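Local atomic coordinates of ethanolamine kinase Pv091845 (Plasmodium vivax, PDB entry 2QG7), a protein that probably phosphorylates ethanolamine to phosphoethanolamine, the first step in making phosphatidylethanolamine from ethanolamine. Residues N238-Y243 / D274-V279; S417-G422 / T447-P452. One frame throughout, in Å; residues are numbered along the deposited sequence.

Contact 1: residues N238-Y243 / D274-V279; sequences NTIWKY and DSIVEV
The indole of Trp-241 takes Ile-276 on one face and Val-277 at its edge. Over the face, Ile-276 CG2 lies 3.9 Å from the centroid of the six-membered ring of Trp-241 and 26° off the ring normal, a CH-pi contact set toward the rim; its nearest ring atom is Trp-241 CZ2, at 3.6 Å. Val-277 CG2 meets the same CZ2 of Trp-241 near the ring plane, at 3.7 Å. The indole thus slots beside two consecutive residues of the facing helix. With CG anti to its own carbonyl carbon (chi1 -73°), Trp-241 carries the benzo edge of its ring across to that helix, while its NE1 hydrogen-bonds to Glu-280 OE1, further along that helix; the bond and the Ile-276 methyl together fix how the ring is turned. Phe-244 meets the indole edge-to-face.

Deeper in, the methyl that covers the indole does a second job: Ile-276 CG2 also touches Ile-240 CG2, at 3.9 Å. The two isoleucine side chains pass alongside each other in opposite directions, both buried, whereas Val-277 is on the exposed side.

Apart from the indole N-H bond to Glu-280, the contact is apolar. It joins two helices whose short segments come within 11.5 Å of each other, axis to axis, and run antiparallel (175°), a spacing bridged by side chains. Helix 413-430 packs against the Ile-240 and Ile-276 side of the pair, and at Glu-278 helix 269-284 touches Phe-257 of the second subunit.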
loop_
_atom_site.group_PDB
_atom_site.type_symbol
_atom_site.label_atom_id
_atom_site.label_comp_id
_atom_site.label_asym_id
_atom_site.label_seq_id
_atom_site.Cartn_x
_atom_site.Cartn_y
_atom_site.Cartn_z
ATOM N N ASN D 238 12.588 12.094 21.770
ATOM C CA ASN D 238 12.702 11.006 22.718
ATOM C C ASN D 238 11.853 9.811 22.297
ATOM O O ASN D 238 12.243 8.674 22.527
ATOM C CB ASN D 238 12.233 11.493 24.099
ATOM C CG ASN D 238 12.414 10.437 25.193
ATOM O OD1 ASN D 238 13.531 10.237 25.710
ATOM N ND2 ASN D 238 11.305 9.770 25.564
ATOM N N THR D 239 10.684 10.079 21.710
ATOM C CA THR D 239 9.722 9.050 21.307
ATOM C C THR D 239 10.162 8.395 19.999
ATOM O O THR D 239 10.165 7.168 19.901
ATOM C CB THR D 239 8.294 9.616 21.161
ATOM O OG1 THR D 239 7.896 10.184 22.405
ATOM C CG2 THR D 239 7.299 8.544 20.817
ATOM N N ILE D 240 10.552 9.217 19.020
ATOM C CA ILE D 240 11.077 8.710 17.748
ATOM C C ILE D 240 12.315 7.830 17.940
ATOM O O ILE D 240 12.398 6.753 17.369
ATOM C CB ILE D 240 11.355 9.846 16.719
ATOM C CG1 ILE D 240 10.071 10.597 16.405
ATOM C CG2 ILE D 240 11.933 9.274 15.419
ATOM C CD1 ILE D 240 10.279 11.732 15.427
ATOM N N TRP D 241 13.269 8.293 18.738
ATOM C CA TRP D 241 14.454 7.484 19.079
ATOM C C TRP D 241 14.126 6.252 19.890
ATOM O O TRP D 241 14.819 5.244 19.771
ATOM C CB TRP D 241 15.542 8.308 19.793
ATOM C CG TRP D 241 16.252 9.256 18.859
ATOM C CD1 TRP D 241 16.182 10.619 18.866
ATOM C CD2 TRP D 241 17.123 8.908 17.778
ATOM N NE1 TRP D 241 16.954 11.146 17.858
ATOM C CE2 TRP D 241 17.536 10.118 17.166
ATOM C CE3 TRP D 241 17.580 7.693 17.245
ATOM C CZ2 TRP D 241 18.410 10.146 16.049
ATOM C CZ3 TRP D 241 18.441 7.727 16.136
ATOM C CH2 TRP D 241 18.846 8.943 15.554
ATOM N N LYS D 242 13.070 6.311 20.703
ATOM C CA LYS D 242 12.664 5.139 21.473
ATOM C C LYS D 242 12.207 4.040 20.508
ATOM O O LYS D 242 12.552 2.884 20.672
ATOM C CB LYS D 242 11.542 5.526 22.424
ATOM C CG LYS D 242 11.068 4.448 23.451
ATOM C CD LYS D 242 9.497 4.701 23.725
ATOM C CE LYS D 242 8.958 3.653 24.778
ATOM N NZ LYS D 242 7.478 3.883 25.110
ATOM N N TYR D 243 11.409 4.409 19.513
ATOM C CA TYR D 243 10.935 3.451 18.522
ATOM C C TYR D 243 12.113 2.851 17.708
ATOM O O TYR D 243 12.151 1.655 17.454
ATOM C CB TYR D 243 9.924 4.095 17.571
ATOM C CG TYR D 243 8.633 4.617 18.151
ATOM C CD1 TYR D 243 8.084 4.090 19.332
ATOM C CD2 TYR D 243 7.937 5.622 17.499
ATOM C CE1 TYR D 243 6.858 4.579 19.856
ATOM C CE2 TYR D 243 6.734 6.105 17.990
ATOM C CZ TYR D 243 6.189 5.574 19.160
ATOM O OH TYR D 243 4.986 6.075 19.638
ATOM N N ASP D 274 20.658 8.147 10.219
ATOM C CA ASP D 274 21.062 9.398 9.591
ATOM C C ASP D 274 19.893 10.284 9.200
ATOM O O ASP D 274 19.989 11.511 9.244
ATOM C CB ASP D 274 21.862 9.101 8.317
ATOM C CG ASP D 274 23.273 8.591 8.596
ATOM O OD1 ASP D 274 23.660 8.492 9.787
ATOM O OD2 ASP D 274 24.008 8.288 7.619
ATOM N N SER D 275 18.812 9.655 8.749
ATOM C CA SER D 275 17.620 10.341 8.286
ATOM C C SER D 275 16.846 10.982 9.427
ATOM O O SER D 275 16.289 12.054 9.263
ATOM C CB SER D 275 16.709 9.350 7.577
ATOM O OG SER D 275 17.200 9.115 6.261
ATOM N N ILE D 276 16.798 10.310 10.567
ATOM C CA ILE D 276 16.155 10.862 11.765
ATOM C C ILE D 276 16.938 12.064 12.335
ATOM O O ILE D 276 16.338 13.088 12.712
ATOM C CB ILE D 276 15.938 9.797 12.848
ATOM C CG1 ILE D 276 15.006 8.699 12.333
ATOM C CG2 ILE D 276 15.395 10.456 14.129
ATOM C CD1 ILE D 276 14.950 7.504 13.223
ATOM N N VAL D 277 18.264 11.926 12.377
ATOM C CA VAL D 277 19.172 13.018 12.689
ATOM C C VAL D 277 18.957 14.199 11.726
ATOM O O VAL D 277 18.860 15.346 12.159
ATOM C CB VAL D 277 20.661 12.542 12.680
ATOM C CG1 VAL D 277 21.603 13.717 12.707
ATOM C CG2 VAL D 277 20.950 11.652 13.849
ATOM N N GLU D 278 18.871 13.920 10.433
ATOM C CA GLU D 278 18.599 14.968 9.443
ATOM C C GLU D 278 17.236 15.673 9.614
ATOM O O GLU D 278 17.127 16.888 9.384
ATOM C CB GLU D 278 18.674 14.381 8.030
ATOM C CG GLU D 278 18.716 15.416 6.928
ATOM C CD GLU D 278 18.876 14.821 5.527
ATOM O OE1 GLU D 278 18.593 13.610 5.333
ATOM O OE2 GLU D 278 19.258 15.576 4.588
ATOM N N VAL D 279 16.198 14.901 9.964
ATOM C CA VAL D 279 14.855 15.442 10.124
ATOM C C VAL D 279 14.776 16.264 11.412
ATOM O O VAL D 279 14.301 17.409 11.369
ATOM C CB VAL D 279 13.737 14.341 10.019
ATOM C CG1 VAL D 279 12.398 14.905 10.344
ATOM C CG2 VAL D 279 13.664 13.834 8.597
#

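Contact 2: residues S417-G422 / T447-P452; sequences SHINWG and TASCLP
His-418 and Ala-448 make the tight half of this contact. The Ala-448 methyl sits almost squarely above the imidazole: its CB is 3.5 Å from the centroid of the His-418 ring and only 7° off the normal, a CH-pi contact over the middle of the face. All five ring atoms lie at similar distances from that carbon, the closest being ND1 and CE1. His-418 points its CG anti to its carbonyl carbon (chi1 -66°), which brings the imidazole out beside the last turn of helix 438-448. Its rotation is held from outside the two segments: ND1 accepts a hydrogen bond from Arg-445 NE, and the rings of Phe-454 and Trp-378 stand edge-to-face to it.

The packing around Ser-449 is looser. Its CB touches His-418 CB at 3.8 Å and Ile-419 CG1 at the same 3.8 Å, methylene against methylene. The hydroxyl adds little to the contact, since OG stands between the backbone N and the carbonyl carbon (chi1 71°) and hydrogen-bonds back to Leu-446 O, one turn earlier in the chain; to Ile-419 CG1 it comes no closer than 4.0 Å. All four touching residues are buried, and the chain beyond Ser-449 veers off helix 413-430. There Leu-451 takes the N-cap position of the short helix 452-455, while Cys-450, Leu-451 and the partly exposed Pro-452 pack on the second subunit.

What results is the flank of helix 413-430 covered by the end of helix 438-448 and the turn after it, part of the mostly helical C-terminal lobe of this choline/ethanolamine kinase family member, which has a protein-kinase-like fold.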
loop_
_atom_site.group_PDB
_atom_site.type_symbol
_atom_site.label_atom_id
_atom_site.label_comp_id
_atom_site.label_asym_id
_atom_site.label_seq_id
_atom_site.Cartn_x
_atom_site.Cartn_y
_atom_site.Cartn_z
ATOM N N SER D 417 6.368 13.156 11.017
ATOM C CA SER D 417 5.159 12.409 11.253
ATOM C C SER D 417 5.159 11.029 10.529
ATOM O O SER D 417 4.718 10.040 11.098
ATOM C CB SER D 417 3.999 13.267 10.745
ATOM O OG SER D 417 2.808 12.538 10.737
ATOM N N HIS D 418 5.668 10.970 9.291
ATOM C CA HIS D 418 5.890 9.685 8.600
ATOM C C HIS D 418 6.831 8.717 9.327
ATOM O O HIS D 418 6.548 7.534 9.433
ATOM C CB HIS D 418 6.409 9.922 7.177
ATOM C CG HIS D 418 5.420 10.577 6.284
ATOM N ND1 HIS D 418 4.106 10.161 6.203
ATOM C CD2 HIS D 418 5.546 11.617 5.426
ATOM C CE1 HIS D 418 3.461 10.905 5.315
ATOM N NE2 HIS D 418 4.315 11.796 4.828
ATOM N N ILE D 419 7.967 9.217 9.787
ATOM C CA ILE D 419 8.914 8.395 10.484
ATOM C C ILE D 419 8.370 7.898 11.808
ATOM O O ILE D 419 8.501 6.719 12.147
ATOM C CB ILE D 419 10.271 9.131 10.649
ATOM C CG1 ILE D 419 10.870 9.385 9.255
ATOM C CG2 ILE D 419 11.212 8.327 11.536
ATOM C CD1 ILE D 419 12.102 10.344 9.192
ATOM N N ASN D 420 7.755 8.797 12.562
ATOM C CA ASN D 420 7.129 8.450 13.833
ATOM C C ASN D 420 6.121 7.306 13.695
ATOM O O ASN D 420 6.172 6.334 14.447
ATOM C CB ASN D 420 6.456 9.698 14.467
ATOM C CG ASN D 420 5.894 9.415 15.855
ATOM O OD1 ASN D 420 6.634 9.292 16.827
ATOM N ND2 ASN D 420 4.581 9.277 15.941
ATOM N N TRP D 421 5.182 7.434 12.775
ATOM C CA TRP D 421 4.145 6.436 12.651
ATOM C C TRP D 421 4.563 5.202 11.869
ATOM O O TRP D 421 3.953 4.156 12.041
ATOM C CB TRP D 421 2.855 7.035 12.093
ATOM C CG TRP D 421 2.180 7.910 13.133
ATOM C CD1 TRP D 421 2.115 9.269 13.131
ATOM C CD2 TRP D 421 1.560 7.482 14.359
ATOM N NE1 TRP D 421 1.459 9.705 14.251
ATOM C CE2 TRP D 421 1.120 8.640 15.027
ATOM C CE3 TRP D 421 1.328 6.228 14.954
ATOM C CZ2 TRP D 421 0.451 8.595 16.255
ATOM C CZ3 TRP D 421 0.660 6.181 16.188
ATOM C CH2 TRP D 421 0.238 7.354 16.828
ATOM N N GLY D 422 5.590 5.340 11.007
ATOM C CA GLY D 422 6.273 4.191 10.435
ATOM C C GLY D 422 6.882 3.251 11.461
ATOM O O GLY D 422 6.737 2.058 11.338
ATOM N N THR D 447 8.074 4.808 3.519
ATOM C CA THR D 447 8.243 5.106 2.099
ATOM C C THR D 447 7.907 6.588 1.854
ATOM O O THR D 447 8.614 7.274 1.107
ATOM C CB THR D 447 7.338 4.176 1.197
ATOM O OG1 THR D 447 7.676 2.799 1.404
ATOM C CG2 THR D 447 7.500 4.452 -0.265
ATOM N N ALA D 448 6.792 7.048 2.447
ATOM C CA ALA D 448 6.355 8.446 2.373
ATOM C C ALA D 448 7.396 9.434 2.888
ATOM O O ALA D 448 7.445 10.544 2.394
ATOM C CB ALA D 448 5.043 8.639 3.083
ATOM N N SER D 449 8.212 9.036 3.859
ATOM C CA SER D 449 9.260 9.875 4.365
ATOM C C SER D 449 10.399 10.078 3.367
ATOM O O SER D 449 11.125 11.068 3.450
ATOM C CB SER D 449 9.817 9.322 5.656
ATOM O OG SER D 449 10.576 8.155 5.415
ATOM N N CYS D 450 10.549 9.164 2.414
ATOM C CA CYS D 450 11.548 9.288 1.342
ATOM C C CYS D 450 10.956 9.858 0.077
ATOM O O CYS D 450 11.706 10.109 -0.860
ATOM C CB CYS D 450 12.156 7.919 1.019
ATOM S SG CYS D 450 12.931 7.158 2.434
ATOM N N LEU D 451 9.642 10.046 0.012
ATOM C CA LEU D 451 9.031 10.452 -1.259
ATOM C C LEU D 451 9.243 11.929 -1.569
ATOM O O LEU D 451 9.195 12.744 -0.669
ATOM C CB LEU D 451 7.544 10.156 -1.308
ATOM C CG LEU D 451 7.000 8.743 -1.493
ATOM C CD1 LEU D 451 5.495 8.790 -1.324
ATOM C CD2 LEU D 451 7.345 8.165 -2.849
ATOM N N PRO D 452 9.493 12.270 -2.856
ATOM C CA PRO D 452 9.696 13.643 -3.327
ATOM C C PRO D 452 8.592 14.621 -2.942
ATOM O O PRO D 452 8.886 15.757 -2.542
ATOM C CB PRO D 452 9.733 13.469 -4.848
ATOM C CG PRO D 452 10.382 12.137 -5.028
ATOM C CD PRO D 452 9.641 11.317 -3.992
#

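How the contacts relate
Helix 413-430 joins the two contacts, whose centres lie 12 Å apart on the same side of the chain's centre. Ile-419 belongs to both clusters, and different branches of it reach contact 1: its CG2 touches Ile-276 CG1 and its CD1 touches Val-279 CG2, each at 3.9 Å. Next to it, Asn-420 OD1 packs on Tyr-243 CE2 (3.4 Å) and Ile-240 CG1 (3.7 Å) of contact 1. From the same helix Trp-421 touches Asp-296, within a sequence resembling Brenner's motif, the catalytic loop of related kinases, so this helical core probably backs the active-site region.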